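Local coordinates for protein Stk_08120 (Sulfolobus tokodaii str. 7, PDB 2EJX) that probably carries fatty acids, as a member of a thermoacidophile-specific family within the Bet v 1-like clan, at residues P36-I41 against F49-K54. Sequence-based numbering, arbitrary orientation.
Sequences PGIASI and FEAEGK
The F49 ring meets I41 obliquely: the methyl CD1 of I41 lies 4.2 Å from F49 CD1, while I31 and P27 of helix 27-34 and I75 and Y77 of strand 72-79 also pack against this phenyl group. A second flat group, the carboxylate of E52, lies on the far side of the sheet and is linked to S40 through a water, which donates to E52 OE1 and sits 2.8 Å from S40 OG. On that same side the CB atoms of S40 and E52 pack side by side, 3.9 Å apart.

Back on the F49 side, A51 CB touches two isoleucine methyls, CD1 of I38 and CD1 of I41, each 3.9 Å away. In I41, CG1 anti to the backbone N (chi1 179°) brings the longer branch, ending in CD1, against A51 and F49. I31 touches both isoleucines, so helix 27-34 covers this apolar row.

The backbone is where the pairing turns irregular. E52 O takes two N-H groups, a straight, in-plane bond from A39 N at 2.8 Å and a longer one from S40 N at 3.2 Å, tilted slightly from the carbonyl plane. E52 N in turn donates to S40 O, and K54 N to G37 O. I38 and G53 come within 3.9 Å at their CA atoms; the missing side chain on G53 suits this close approach, since P36 O and G37 O crowd that side.

Two consecutive residues, A39 and S40, thus face the single residue E52: a classic beta bulge in the antiparallel hairpin of strands 38-42 and 48-55, at the edge of the Bet v 1-like sheet.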
loop_
_atom_site.group_PDB
_atom_site.type_symbol
_atom_site.label_atom_id
_atom_site.label_comp_id
_atom_site.label_asym_id
_atom_site.label_seq_id
_atom_site.Cartn_x
_atom_site.Cartn_y
_atom_site.Cartn_z
ATOM N N PRO A 36 -8.506 -2.299 2.518
ATOM C CA PRO A 36 -9.842 -2.757 2.094
ATOM C C PRO A 36 -10.819 -1.639 1.743
ATOM O O PRO A 36 -11.139 -0.816 2.601
ATOM C CB PRO A 36 -10.384 -3.543 3.304
ATOM C CG PRO A 36 -9.278 -3.627 4.290
ATOM C CD PRO A 36 -8.221 -2.617 3.943
ATOM N N GLY A 37 -11.295 -1.632 0.502
ATOM C CA GLY A 37 -12.478 -0.838 0.114
ATOM C C GLY A 37 -12.329 0.662 0.332
ATOM O O GLY A 37 -13.268 1.317 0.780
ATOM N N ILE A 38 -11.157 1.201 -0.014
ATOM C CA ILE A 38 -10.901 2.653 0.073
ATOM C C ILE A 38 -11.819 3.445 -0.870
ATOM O O ILE A 38 -11.870 3.169 -2.068
ATOM C CB ILE A 38 -9.395 2.991 -0.188
ATOM C CG1 ILE A 38 -8.500 2.381 0.892
ATOM C CG2 ILE A 38 -9.150 4.521 -0.329
ATOM C CD1 ILE A 38 -8.590 3.135 2.239
ATOM N N ALA A 39 -12.562 4.403 -0.323
ATOM C CA ALA A 39 -13.499 5.199 -1.131
ATOM C C ALA A 39 -13.181 6.715 -1.152
ATOM O O ALA A 39 -13.771 7.471 -1.947
ATOM C CB ALA A 39 -14.957 4.972 -0.677
ATOM N N SER A 40 -12.281 7.131 -0.269
ATOM C CA SER A 40 -11.776 8.503 -0.192
ATOM C C SER A 40 -10.283 8.508 0.124
ATOM O O SER A 40 -9.804 7.662 0.864
ATOM C CB SER A 40 -12.558 9.283 0.857
ATOM O OG SER A 40 -13.915 9.328 0.436
ATOM N N ILE A 41 -9.533 9.445 -0.456
ATOM C CA ILE A 41 -8.125 9.615 -0.112
ATOM C C ILE A 41 -7.771 11.089 -0.332
ATOM O O ILE A 41 -8.213 11.675 -1.306
ATOM C CB ILE A 41 -7.192 8.652 -0.912
ATOM C CG1 ILE A 41 -5.710 8.861 -0.563
ATOM C CG2 ILE A 41 -7.428 8.759 -2.394
ATOM C CD1 ILE A 41 -5.033 7.659 0.120
ATOM N N PHE A 49 -1.291 11.358 4.309
ATOM C CA PHE A 49 -2.547 11.008 3.725
ATOM C C PHE A 49 -3.626 10.813 4.776
ATOM O O PHE A 49 -3.334 10.502 5.928
ATOM C CB PHE A 49 -2.390 9.708 2.913
ATOM C CG PHE A 49 -2.303 8.492 3.761
ATOM C CD1 PHE A 49 -3.466 7.764 4.054
ATOM C CD2 PHE A 49 -1.081 8.076 4.271
ATOM C CE1 PHE A 49 -3.415 6.644 4.832
ATOM C CE2 PHE A 49 -1.008 6.949 5.070
ATOM C CZ PHE A 49 -2.181 6.234 5.355
ATOM N N GLU A 50 -4.856 11.004 4.338
ATOM C CA GLU A 50 -6.040 10.570 5.073
ATOM C C GLU A 50 -6.917 9.814 4.095
ATOM O O GLU A 50 -7.143 10.256 2.947
ATOM C CB GLU A 50 -6.812 11.790 5.607
ATOM C CG GLU A 50 -5.961 12.731 6.416
ATOM C CD GLU A 50 -6.506 14.155 6.471
ATOM O OE1 GLU A 50 -7.746 14.333 6.449
ATOM O OE2 GLU A 50 -5.674 15.100 6.518
ATOM N N ALA A 51 -7.458 8.690 4.546
ATOM C CA ALA A 51 -8.331 7.922 3.704
ATOM C C ALA A 51 -9.500 7.328 4.502
ATOM O O ALA A 51 -9.438 7.220 5.723
ATOM C CB ALA A 51 -7.536 6.797 3.012
ATOM N N GLU A 52 -10.550 6.984 3.773
ATOM C CA GLU A 52 -11.740 6.360 4.324
ATOM C C GLU A 52 -12.051 5.134 3.507
ATOM O O GLU A 52 -11.994 5.145 2.278
ATOM C CB GLU A 52 -12.935 7.340 4.274
ATOM C CG GLU A 52 -12.813 8.460 5.360
ATOM C CD GLU A 52 -14.015 9.426 5.411
ATOM O OE1 GLU A 52 -15.170 8.994 5.205
ATOM O OE2 GLU A 52 -13.789 10.631 5.646
ATOM N N GLY A 53 -12.400 4.052 4.192
ATOM C CA GLY A 53 -12.825 2.876 3.487
ATOM C C GLY A 53 -13.906 2.133 4.272
ATOM O O GLY A 53 -14.270 2.523 5.384
ATOM N N LYS A 54 -14.358 1.034 3.683
ATOM C CA LYS A 54 -15.304 0.113 4.330
ATOM C C LYS A 54 -15.072 -1.332 3.872
ATOM O O LYS A 54 -14.748 -1.589 2.703
ATOM C CB LYS A 54 -16.729 0.557 4.041
ATOM C CG LYS A 54 -17.833 -0.315 4.664
ATOM C CD LYS A 54 -19.187 0.261 4.411
ATOM C CE LYS A 54 -20.211 -0.383 5.344
ATOM N NZ LYS A 54 -21.524 0.309 5.200
HETATM O O HOH W 1 -15.787 8.167 2.221
#